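Local coordinates for uncharacterized protein Rv2277c (Mycobacterium tuberculosis, PDB 5VUG) that is of unknown function but probably hydrolyses phosphoric diesters through its glycerophosphodiester phosphodiesterase domain, built as a TIM barrel, at residues 75-80 with 106-111; 44-49 with 54-59; 26-31 with 113-118; 137-142 with 165-170. All coordinates share one frame; numbering follows the deposited sequence.

Contact 1: 75-80 with 106-111; sequences KTVQQL and IPTLEQ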
loop_
_atom_site.group_PDB
_atom_site.type_symbol
_atom_site.label_atom_id
_atom_site.label_comp_id
_atom_site.label_asym_id
_atom_site.label_seq_id
_atom_site.Cartn_x
_atom_site.Cartn_y
_atom_site.Cartn_z
ATOM N N LYS A 75 36.145 -8.167 14.115
ATOM C CA LYS A 75 37.518 -7.702 13.981
ATOM C C LYS A 75 37.737 -6.457 14.828
ATOM O O LYS A 75 36.821 -5.657 15.035
ATOM C CB LYS A 75 37.864 -7.380 12.515
ATOM C CG LYS A 75 37.712 -8.565 11.556
ATOM C CD LYS A 75 38.441 -8.301 10.245
ATOM C CE LYS A 75 38.231 -9.437 9.237
ATOM N NZ LYS A 75 38.708 -10.771 9.717
ATOM N N THR A 76 38.964 -6.303 15.319
ATOM C CA THR A 76 39.362 -5.082 16.001
ATOM C C THR A 76 39.535 -3.966 14.979
ATOM O O THR A 76 39.649 -4.208 13.775
ATOM C CB THR A 76 40.710 -5.294 16.681
ATOM O OG1 THR A 76 41.697 -5.540 15.670
ATOM C CG2 THR A 76 40.659 -6.484 17.618
ATOM N N VAL A 77 39.561 -2.723 15.469
ATOM C CA VAL A 77 39.748 -1.597 14.559
ATOM C C VAL A 77 41.098 -1.694 13.853
ATOM O O VAL A 77 41.223 -1.348 12.673
ATOM C CB VAL A 77 39.542 -0.252 15.286
ATOM C CG1 VAL A 77 40.631 -0.022 16.314
ATOM C CG2 VAL A 77 39.497 0.901 14.277
ATOM N N GLN A 78 42.129 -2.168 14.556
ATOM C CA GLN A 78 43.432 -2.314 13.916
ATOM C C GLN A 78 43.357 -3.283 12.744
ATOM O O GLN A 78 43.926 -3.028 11.676
ATOM C CB GLN A 78 44.480 -2.756 14.939
ATOM C CG GLN A 78 45.888 -2.858 14.368
ATOM C CD GLN A 78 46.938 -3.124 15.435
ATOM O OE1 GLN A 78 46.698 -2.922 16.627
ATOM N NE2 GLN A 78 48.113 -3.577 15.009
ATOM N N GLN A 79 42.614 -4.381 12.908
ATOM C CA GLN A 79 42.425 -5.331 11.815
ATOM C C GLN A 79 41.598 -4.737 10.680
ATOM O O GLN A 79 41.914 -4.954 9.504
ATOM C CB GLN A 79 41.770 -6.604 12.347
ATOM C CG GLN A 79 42.678 -7.368 13.294
ATOM C CD GLN A 79 41.971 -8.468 14.045
ATOM O OE1 GLN A 79 40.758 -8.430 14.241
ATOM N NE2 GLN A 79 42.733 -9.465 14.471
ATOM N N LEU A 80 40.530 -4.001 11.011
ATOM C CA LEU A 80 39.667 -3.428 9.983
ATOM C C LEU A 80 40.415 -2.411 9.139
ATOM O O LEU A 80 40.223 -2.345 7.920
ATOM C CB LEU A 80 38.448 -2.769 10.633
ATOM C CG LEU A 80 37.466 -3.748 11.274
ATOM C CD1 LEU A 80 36.586 -3.049 12.297
ATOM C CD2 LEU A 80 36.631 -4.396 10.200
ATOM N N ILE A 106 39.291 0.816 5.185
ATOM C CA ILE A 106 38.165 1.168 6.056
ATOM C C ILE A 106 38.599 2.281 7.001
ATOM O O ILE A 106 39.574 2.105 7.746
ATOM C CB ILE A 106 37.672 -0.038 6.867
ATOM C CG1 ILE A 106 37.094 -1.124 5.954
ATOM C CG2 ILE A 106 36.656 0.412 7.931
ATOM C CD1 ILE A 106 36.721 -2.402 6.707
ATOM N N PRO A 107 37.890 3.421 7.034
ATOM C CA PRO A 107 38.235 4.489 7.980
ATOM C C PRO A 107 37.413 4.426 9.259
ATOM O O PRO A 107 36.303 3.884 9.271
ATOM C CB PRO A 107 37.865 5.749 7.194
ATOM C CG PRO A 107 36.597 5.299 6.420
ATOM C CD PRO A 107 36.807 3.824 6.108
ATOM N N THR A 108 37.925 5.007 10.338
ATOM C CA THR A 108 37.083 5.177 11.507
ATOM C C THR A 108 36.111 6.329 11.263
ATOM O O THR A 108 36.340 7.200 10.413
ATOM C CB THR A 108 37.916 5.506 12.751
ATOM O OG1 THR A 108 38.612 6.754 12.564
ATOM C CG2 THR A 108 38.906 4.388 13.069
ATOM N N LEU A 109 35.006 6.324 12.020
ATOM C CA LEU A 109 34.097 7.466 11.981
ATOM C C LEU A 109 34.836 8.745 12.342
ATOM O O LEU A 109 34.612 9.799 11.732
ATOM C CB LEU A 109 32.918 7.234 12.925
ATOM C CG LEU A 109 31.961 8.424 13.100
ATOM C CD1 LEU A 109 31.270 8.794 11.791
ATOM C CD2 LEU A 109 30.936 8.089 14.175
ATOM N N GLU A 110 35.743 8.661 13.319
ATOM C CA GLU A 110 36.504 9.832 13.745
ATOM C C GLU A 110 37.355 10.384 12.602
ATOM O O GLU A 110 37.402 11.606 12.384
ATOM C CB GLU A 110 37.349 9.464 14.971
ATOM C CG GLU A 110 38.091 10.617 15.611
ATOM C CD GLU A 110 38.313 10.434 17.115
ATOM O OE1 GLU A 110 38.914 11.336 17.726
ATOM O OE2 GLU A 110 37.877 9.410 17.694
ATOM N N GLN A 111 38.019 9.501 11.845
ATOM C CA GLN A 111 38.773 9.947 10.674
ATOM C C GLN A 111 37.856 10.589 9.644
ATOM O O GLN A 111 38.215 11.598 9.026
ATOM C CB GLN A 111 39.499 8.768 10.021
ATOM C CG GLN A 111 40.781 8.327 10.703
ATOM C CD GLN A 111 41.327 7.023 10.145
ATOM O OE1 GLN A 111 40.581 6.077 9.884
ATOM N NE2 GLN A 111 42.642 6.966 9.960
#
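Ile106 leans CB, CG1 and CD1 of its side chain against the last carbonyl of helix 77-80. Its CB sits 3.6 Å from Leu80 O, CG1 passes a little farther off, and CD1 ends 3.7 Å from Leu80 O while also meeting Leu80 CD2 at 4.0 Å. CG1 stands beside the backbone N (chi1 -65°) and the chain then runs straight on, which carries CD1 past the carbonyl to the leucine methyl. Both side chains are buried, and the two slant across one another rather than lying side by side.

One helical turn back, Val77 CG2 touches Thr108 CG2 at 3.7 Å, methyl to methyl. The torsion that sends the threonine methyl to Val77 also puts OG1 between the backbone N and the carbonyl carbon (chi1 62°), where it accepts from Gln111 N at 2.9 Å. Gln111 OE1 answers by taking Thr108 N at 2.9 Å, in the plane of its own carbonyl and on a lone pair. Thr76 and Gln79 repeat the exchange: Gln79 N gives to Thr76 OG1 at 3.1 Å, and Thr76 N to Gln79 OE1. Val55 of strand 54-56 lies against both Val77 and Ile106. The contact thus sets two helix N-termini near each other, each closed by a reciprocal Thr-x-x-Gln capping box.

Contact 2: 44-49 with 54-59; sequences LTVQVS and PVLYRP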
loop_
_atom_site.group_PDB
_atom_site.type_symbol
_atom_site.label_atom_id
_atom_site.label_comp_id
_atom_site.label_asym_id
_atom_site.label_seq_id
_atom_site.Cartn_x
_atom_site.Cartn_y
_atom_site.Cartn_z
ATOM N N LEU A 44 26.973 8.686 5.578
ATOM C CA LEU A 44 27.980 7.668 5.851
ATOM C C LEU A 44 27.336 6.520 6.616
ATOM O O LEU A 44 26.483 6.750 7.483
ATOM C CB LEU A 44 29.106 8.270 6.703
ATOM C CG LEU A 44 29.812 9.511 6.137
ATOM C CD1 LEU A 44 30.745 10.125 7.164
ATOM C CD2 LEU A 44 30.556 9.170 4.829
ATOM N N THR A 45 27.749 5.283 6.327
ATOM C CA THR A 45 27.181 4.117 7.000
ATOM C C THR A 45 28.149 3.665 8.085
ATOM O O THR A 45 29.335 3.472 7.808
ATOM C CB THR A 45 26.949 2.949 6.034
ATOM O OG1 THR A 45 26.563 3.436 4.746
ATOM C CG2 THR A 45 25.864 2.045 6.594
ATOM N N VAL A 46 27.647 3.479 9.309
ATOM C CA VAL A 46 28.498 3.293 10.484
ATOM C C VAL A 46 28.222 1.936 11.132
ATOM O O VAL A 46 27.061 1.560 11.345
ATOM C CB VAL A 46 28.321 4.436 11.501
ATOM C CG1 VAL A 46 29.403 4.355 12.570
ATOM C CG2 VAL A 46 28.345 5.795 10.784
ATOM N N GLN A 47 29.295 1.200 11.425
ATOM C CA GLN A 47 29.269 -0.026 12.223
ATOM C C GLN A 47 30.362 0.090 13.282
ATOM O O GLN A 47 31.090 1.083 13.329
ATOM C CB GLN A 47 29.385 -1.285 11.340
ATOM C CG GLN A 47 28.224 -1.415 10.341
ATOM C CD GLN A 47 28.208 -2.759 9.634
ATOM O OE1 GLN A 47 28.160 -3.806 10.282
ATOM N NE2 GLN A 47 28.241 -2.738 8.304
ATOM N N VAL A 48 30.469 -0.886 14.177
ATOM C CA VAL A 48 31.423 -0.797 15.277
ATOM C C VAL A 48 32.329 -2.027 15.308
ATOM O O VAL A 48 31.879 -3.164 15.108
ATOM C CB VAL A 48 30.730 -0.525 16.637
ATOM C CG1 VAL A 48 29.800 -1.681 17.055
ATOM C CG2 VAL A 48 31.759 -0.235 17.719
ATOM N N SER A 49 33.617 -1.792 15.539
ATOM C CA SER A 49 34.592 -2.865 15.651
ATOM C C SER A 49 34.345 -3.696 16.915
ATOM O O SER A 49 33.606 -3.300 17.827
ATOM C CB SER A 49 35.997 -2.272 15.731
ATOM O OG SER A 49 36.191 -1.620 16.981
ATOM N N PRO A 54 33.718 3.014 16.278
ATOM C CA PRO A 54 32.880 3.134 15.077
ATOM C C PRO A 54 33.751 3.290 13.838
ATOM O O PRO A 54 34.731 4.045 13.834
ATOM C CB PRO A 54 32.049 4.398 15.345
ATOM C CG PRO A 54 32.018 4.497 16.855
ATOM C CD PRO A 54 33.391 4.030 17.293
ATOM N N VAL A 55 33.392 2.545 12.789
ATOM C CA VAL A 55 34.052 2.580 11.486
ATOM C C VAL A 55 32.972 2.734 10.416
ATOM O O VAL A 55 31.779 2.551 10.673
ATOM C CB VAL A 55 34.915 1.317 11.217
ATOM C CG1 VAL A 55 36.024 1.172 12.265
ATOM C CG2 VAL A 55 34.048 0.050 11.162
ATOM N N LEU A 56 33.390 3.089 9.202
ATOM C CA LEU A 56 32.455 3.242 8.088
ATOM C C LEU A 56 32.434 1.954 7.276
ATOM O O LEU A 56 33.464 1.537 6.738
ATOM C CB LEU A 56 32.828 4.416 7.182
ATOM C CG LEU A 56 32.932 5.800 7.822
ATOM C CD1 LEU A 56 32.977 6.853 6.720
ATOM C CD2 LEU A 56 31.758 6.060 8.786
ATOM N N TYR A 57 31.261 1.324 7.194
ATOM C CA TYR A 57 31.083 0.111 6.405
ATOM C C TYR A 57 29.591 -0.169 6.297
ATOM O O TYR A 57 28.874 -0.103 7.300
ATOM C CB TYR A 57 31.835 -1.097 7.001
ATOM C CG TYR A 57 31.910 -2.225 6.004
ATOM C CD1 TYR A 57 32.724 -2.121 4.876
ATOM C CD2 TYR A 57 31.136 -3.367 6.153
ATOM C CE1 TYR A 57 32.785 -3.137 3.941
ATOM C CE2 TYR A 57 31.189 -4.390 5.210
ATOM C CZ TYR A 57 32.014 -4.255 4.102
ATOM O OH TYR A 57 32.087 -5.224 3.127
ATOM N N ARG A 58 29.108 -0.430 5.085
ATOM C CA ARG A 58 27.673 -0.622 4.853
ATOM C C ARG A 58 27.222 -2.089 4.845
ATOM O O ARG A 58 26.232 -2.425 5.512
ATOM C CB ARG A 58 27.223 0.134 3.595
ATOM C CG ARG A 58 25.783 -0.084 3.171
ATOM C CD ARG A 58 25.623 -1.112 2.069
ATOM N NE ARG A 58 26.492 -0.904 0.905
ATOM C CZ ARG A 58 26.560 -1.778 -0.098
ATOM N NH1 ARG A 58 25.808 -2.872 -0.058
ATOM N NH2 ARG A 58 27.367 -1.576 -1.126
ATOM N N PRO A 59 27.877 -2.990 4.110
ATOM C CA PRO A 59 27.363 -4.365 4.021
ATOM C C PRO A 59 27.433 -5.107 5.350
ATOM O O PRO A 59 28.149 -4.733 6.282
ATOM C CB PRO A 59 28.281 -5.018 2.982
ATOM C CG PRO A 59 28.774 -3.880 2.153
ATOM C CD PRO A 59 28.968 -2.762 3.145
#
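Gln47 holds the other strand with both its backbone and its side chain. Its backbone N gives to Val55 O at 2.9 Å, and its O takes Val55 N at 2.8 Å, making this the hydrogen-bonded pair of an antiparallel ladder. Farther out, the amide nitrogen NE2 spends its hydrogens on two carbonyls, Pro59 O at 2.8 Å and Tyr57 O at 2.9 Å. Both oxygens lie close to the plane of the Gln47 amide, although NE2 stands above the plane of each carbonyl. Two bonds fix the rotation of the amide, and an extended chain beyond CG takes it alongside the loop after strand 54-56; NE2 also lies at the edge of the Tyr57 ring.

Tyr57 N adds a more bent bond to Thr45 O, with an N-H...O angle of 140°. Thr45 OG1 rests on Arg58 CB at 3.6 Å, while the arginine's far end turns away and forms a salt bridge with Glu25.

On the face of Val46 and Leu56 the side chains that meet are apolar. Val46 puts one methyl, CG1, 3.8 Å from Pro54 CB and the other, CG2, 4.0 Å from Leu56 CD2, and Leu44 CD2 reaches Leu56 CD1. Helices 109-114 and 134-145 pack over this face. Together the strands form a beta hairpin, in which 41-48 is a parallel strand of the TIM barrel and 54-56 is its short antiparallel partner.

Contact 3: 26-31 with 113-118; sequences NTVLAI and IGATPP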
loop_
_atom_site.group_PDB
_atom_site.type_symbol
_atom_site.label_atom_id
_atom_site.label_comp_id
_atom_site.label_asym_id
_atom_site.label_seq_id
_atom_site.Cartn_x
_atom_site.Cartn_y
_atom_site.Cartn_z
ATOM N N ASN A 26 32.163 4.955 1.368
ATOM C CA ASN A 26 32.511 4.956 2.784
ATOM C C ASN A 26 34.026 4.915 3.033
ATOM O O ASN A 26 34.490 4.325 4.012
ATOM C CB ASN A 26 31.777 3.841 3.536
ATOM C CG ASN A 26 30.308 4.156 3.751
ATOM O OD1 ASN A 26 29.954 5.279 4.142
ATOM N ND2 ASN A 26 29.438 3.165 3.509
ATOM N N THR A 27 34.805 5.574 2.168
ATOM C CA THR A 27 36.244 5.733 2.373
ATOM C C THR A 27 36.600 7.213 2.452
ATOM O O THR A 27 35.853 8.071 1.984
ATOM C CB THR A 27 37.077 5.078 1.254
ATOM O OG1 THR A 27 36.795 5.725 0.006
ATOM C CG2 THR A 27 36.766 3.579 1.163
ATOM N N VAL A 28 37.761 7.507 3.047
ATOM C CA VAL A 28 38.232 8.894 3.101
ATOM C C VAL A 28 38.483 9.444 1.698
ATOM O O VAL A 28 38.166 10.606 1.412
ATOM C CB VAL A 28 39.448 9.039 4.037
ATOM C CG1 VAL A 28 40.089 10.438 3.895
ATOM C CG2 VAL A 28 39.020 8.769 5.487
ATOM N N LEU A 29 39.015 8.615 0.789
ATOM C CA LEU A 29 39.177 9.061 -0.596
ATOM C C LEU A 29 37.853 9.554 -1.167
ATOM O O LEU A 29 37.779 10.639 -1.759
ATOM C CB LEU A 29 39.780 7.955 -1.475
ATOM C CG LEU A 29 39.974 8.345 -2.953
ATOM C CD1 LEU A 29 40.982 9.467 -3.073
ATOM C CD2 LEU A 29 40.403 7.162 -3.823
ATOM N N ALA A 30 36.779 8.783 -0.966
ATOM C CA ALA A 30 35.479 9.198 -1.478
ATOM C C ALA A 30 34.987 10.471 -0.797
ATOM O O ALA A 30 34.473 11.376 -1.466
ATOM C CB ALA A 30 34.458 8.074 -1.309
ATOM N N ILE A 31 35.125 10.551 0.533
ATOM C CA ILE A 31 34.689 11.738 1.273
ATOM C C ILE A 31 35.399 12.978 0.752
ATOM O O ILE A 31 34.769 14.011 0.489
ATOM C CB ILE A 31 34.931 11.557 2.782
ATOM C CG1 ILE A 31 34.012 10.476 3.362
ATOM C CG2 ILE A 31 34.717 12.899 3.523
ATOM C CD1 ILE A 31 34.432 9.982 4.745
ATOM N N ILE A 113 34.957 12.109 10.128
ATOM C CA ILE A 113 34.561 13.429 10.617
ATOM C C ILE A 113 35.655 14.448 10.329
ATOM O O ILE A 113 35.388 15.551 9.840
ATOM C CB ILE A 113 34.220 13.360 12.118
ATOM C CG1 ILE A 113 32.948 12.542 12.323
ATOM C CG2 ILE A 113 34.078 14.758 12.724
ATOM C CD1 ILE A 113 32.712 12.119 13.737
ATOM N N GLY A 114 36.909 14.079 10.610
ATOM C CA GLY A 114 38.031 14.971 10.367
ATOM C C GLY A 114 38.272 15.285 8.903
ATOM O O GLY A 114 38.894 16.313 8.594
ATOM N N ALA A 115 37.804 14.423 7.996
ATOM C CA ALA A 115 37.953 14.639 6.563
ATOM C C ALA A 115 36.847 15.508 5.991
ATOM O O ALA A 115 36.793 15.694 4.772
ATOM C CB ALA A 115 37.978 13.300 5.816
ATOM N N THR A 116 35.962 16.039 6.837
ATOM C CA THR A 116 34.906 16.901 6.349
ATOM C C THR A 116 35.060 18.293 6.945
ATOM O O THR A 116 35.582 18.449 8.059
ATOM C CB THR A 116 33.507 16.357 6.679
ATOM O OG1 THR A 116 33.356 16.230 8.095
ATOM C CG2 THR A 116 33.285 15.007 6.023
ATOM N N PRO A 117 34.630 19.322 6.225
ATOM C CA PRO A 117 34.787 20.698 6.713
ATOM C C PRO A 117 33.797 20.999 7.825
ATOM O O PRO A 117 32.792 20.288 7.991
ATOM C CB PRO A 117 34.506 21.546 5.465
ATOM C CG PRO A 117 33.659 20.683 4.610
ATOM C CD PRO A 117 34.123 19.273 4.846
ATOM N N PRO A 118 34.048 22.055 8.611
ATOM C CA PRO A 118 33.260 22.268 9.837
ATOM C C PRO A 118 31.807 22.608 9.581
ATOM O O PRO A 118 30.976 22.432 10.483
ATOM C CB PRO A 118 33.989 23.430 10.525
ATOM C CG PRO A 118 34.734 24.119 9.406
ATOM C CD PRO A 118 35.152 23.022 8.489
#
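Ile31 and Val28, one turn apart on helix 28-36, pack against the residues that directly follow helix 109-114, on the outside of the TIM barrel. Ala115 sits between them: its CB lies 4.0 Å from both Val28 CG1 and Ile31 CG2. The same Ile31 methyl goes on to Thr116 CG2, at 3.6 Å, and to Ala115 O. Ile31 CG2 reaches this far because it extends opposite its own backbone N, whereas CG1 swings back beside that nitrogen (chi1 -68°). Behind it, Leu44 and Met42 of strand 41-48 and Leu56 of strand 54-56 back the isoleucine, which is buried.

Polar bonds shape the helix ends on both sides. Thr27 starts the first helix as its N-cap, its OG1 accepting from Ala30 N at 3.2 Å. Where helix 109-114 ends, Thr116 turns its hydroxyl back to the helix and leaves its methyl for Ile31. That hydroxyl also has Arg150 as a partner. Thr116 OG1 gives its proton to Ile113 O at 2.8 Å, and Thr116 N reaches the same oxygen at 3.1 Å from the same face of the carbonyl plane.

Contact 4: 137-142 with 165-170; sequences AVAQVL and SRQEGL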
loop_
_atom_site.group_PDB
_atom_site.type_symbol
_atom_site.label_atom_id
_atom_site.label_comp_id
_atom_site.label_asym_id
_atom_site.label_seq_id
_atom_site.Cartn_x
_atom_site.Cartn_y
_atom_site.Cartn_z
ATOM N N ALA A 137 28.760 3.897 21.268
ATOM C CA ALA A 137 30.078 4.175 20.710
ATOM C C ALA A 137 30.030 5.373 19.769
ATOM O O ALA A 137 30.937 6.220 19.778
ATOM C CB ALA A 137 30.621 2.931 20.001
ATOM N N VAL A 138 28.965 5.477 18.972
ATOM C CA VAL A 138 28.827 6.620 18.076
ATOM C C VAL A 138 28.620 7.902 18.868
ATOM O O VAL A 138 29.245 8.932 18.578
ATOM C CB VAL A 138 27.706 6.385 17.045
ATOM C CG1 VAL A 138 27.374 7.706 16.299
ATOM C CG2 VAL A 138 28.122 5.307 16.033
ATOM N N ALA A 139 27.747 7.858 19.883
ATOM C CA ALA A 139 27.521 9.024 20.728
ATOM C C ALA A 139 28.822 9.518 21.346
ATOM O O ALA A 139 29.075 10.727 21.392
ATOM C CB ALA A 139 26.485 8.705 21.812
ATOM N N GLN A 140 29.670 8.596 21.808
ATOM C CA GLN A 140 30.919 8.996 22.449
ATOM C C GLN A 140 31.857 9.695 21.473
ATOM O O GLN A 140 32.473 10.709 21.827
ATOM C CB GLN A 140 31.581 7.789 23.103
ATOM C CG GLN A 140 30.833 7.314 24.338
ATOM C CD GLN A 140 31.396 6.025 24.888
ATOM O OE1 GLN A 140 32.583 5.946 25.226
ATOM N NE2 GLN A 140 30.554 4.999 24.966
ATOM N N VAL A 141 31.977 9.177 20.243
ATOM C CA VAL A 141 32.789 9.857 19.232
ATOM C C VAL A 141 32.225 11.240 18.935
ATOM O O VAL A 141 32.962 12.228 18.869
ATOM C CB VAL A 141 32.899 9.020 17.944
ATOM C CG1 VAL A 141 33.534 9.865 16.826
ATOM C CG2 VAL A 141 33.719 7.765 18.177
ATOM N N LEU A 142 30.912 11.328 18.724
ATOM C CA LEU A 142 30.323 12.623 18.390
ATOM C C LEU A 142 30.521 13.629 19.513
ATOM O O LEU A 142 30.749 14.817 19.252
ATOM C CB LEU A 142 28.845 12.463 18.060
ATOM C CG LEU A 142 28.591 11.708 16.756
ATOM C CD1 LEU A 142 27.099 11.515 16.554
ATOM C CD2 LEU A 142 29.221 12.431 15.556
ATOM N N SER A 165 17.856 8.295 20.445
ATOM C CA SER A 165 17.185 9.384 21.148
ATOM C C SER A 165 17.393 9.339 22.656
ATOM O O SER A 165 17.186 10.359 23.318
ATOM C CB SER A 165 15.697 9.410 20.803
ATOM O OG SER A 165 15.518 9.825 19.459
ATOM N N ARG A 166 17.810 8.199 23.210
ATOM C CA ARG A 166 18.149 8.142 24.626
ATOM C C ARG A 166 19.563 8.629 24.932
ATOM O O ARG A 166 19.915 8.735 26.112
ATOM C CB ARG A 166 17.944 6.727 25.188
ATOM C CG ARG A 166 16.505 6.232 25.118
ATOM C CD ARG A 166 16.304 4.937 25.898
ATOM N NE ARG A 166 16.892 3.775 25.236
ATOM C CZ ARG A 166 16.273 3.048 24.308
ATOM N NH1 ARG A 166 15.044 3.363 23.921
ATOM N NH2 ARG A 166 16.886 2.003 23.764
ATOM N N GLN A 167 20.381 8.913 23.918
ATOM C CA GLN A 167 21.732 9.424 24.131
ATOM C C GLN A 167 21.717 10.947 24.173
ATOM O O GLN A 167 21.252 11.599 23.231
ATOM C CB GLN A 167 22.681 8.970 23.020
ATOM C CG GLN A 167 22.895 7.474 22.927
ATOM C CD GLN A 167 23.784 6.920 24.038
ATOM O OE1 GLN A 167 24.673 7.605 24.560
ATOM N NE2 GLN A 167 23.540 5.672 24.406
ATOM N N GLU A 168 22.267 11.503 25.250
ATOM C CA GLU A 168 22.304 12.946 25.438
ATOM C C GLU A 168 23.053 13.626 24.299
ATOM O O GLU A 168 24.164 13.225 23.942
ATOM C CB GLU A 168 22.989 13.260 26.771
ATOM C CG GLU A 168 23.350 14.725 26.968
ATOM C CD GLU A 168 22.132 15.618 27.124
ATOM O OE1 GLU A 168 21.046 15.098 27.461
ATOM O OE2 GLU A 168 22.265 16.844 26.912
ATOM N N GLY A 169 22.431 14.654 23.722
ATOM C CA GLY A 169 23.073 15.488 22.732
ATOM C C GLY A 169 22.971 15.014 21.296
ATOM O O GLY A 169 23.388 15.751 20.394
ATOM N N LEU A 170 22.438 13.819 21.042
ATOM C CA LEU A 170 22.377 13.310 19.675
ATOM C C LEU A 170 21.167 13.879 18.952
ATOM O O LEU A 170 20.060 13.904 19.500
ATOM C CB LEU A 170 22.291 11.784 19.660
ATOM C CG LEU A 170 23.555 10.963 19.885
ATOM C CD1 LEU A 170 23.329 9.522 19.460
ATOM C CD2 LEU A 170 24.706 11.573 19.130
#
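Leu170 and Leu142 make the tight part of this apolar contact: Leu142 CD1 meets Leu170 CD2 at 3.5 Å, with the two side chains crossing at about a right angle. The other methyl of Leu170, CD1, lies 4.0 Å from Ala139 CB, so the leucine fork rests on two positions of helix 134-145 that are three residues apart. CG of Leu170 stands beside its backbone N (chi1 -79°), and this brings the end of the side chain nearer to the helix than its CB direction alone would suggest.

The second kind of contact is between a polar chain and a methyl. Gln167 lays its length over Ala139 CB, with its CB and CG each 4.0 Å from Ala139 CB and OE1 closer, at 3.5 Å. A bend at chi2 (-74°) folds the amide over the alanine. Val135 and Ser136, earlier in the same helix, also touch the glutamine.

The backbone of the loop is a turn: Gln167 to Leu170 form a type II beta turn, with a weak bond from Leu170 N to Gln167 O of 3.3 Å; Gly169 takes the positive phi of 87° that such a turn needs at its third position. The turn belongs to the loop leading from helix 158-165 into strand 171-172, a helix-to-strand connection of the beta-alpha barrel packed here on the preceding barrel helix.

Contact 2 is the buried one and the only one of the four bonded across its segments; contacts 1, 3 and 4 are partly buried and meet by packing alone. Helix 109-114 serves contact 1 with its start and contact 3 with its end, and its Leu109 and Ile113 lie against helix 134-145 of contact 4. Strand 54-56 is bonded on both sides: to 44-49 within contact 2, and probably to Pro107 and Leu109 of contact 1. Asn26 of contact 3 probably bonds to Thr45. Thus the polar chemistry is a strand ladder and a side-chain amide in the interior, whereas in contacts 1 and 3 it shapes helix ends, and in contact 4 a weakly bonded turn.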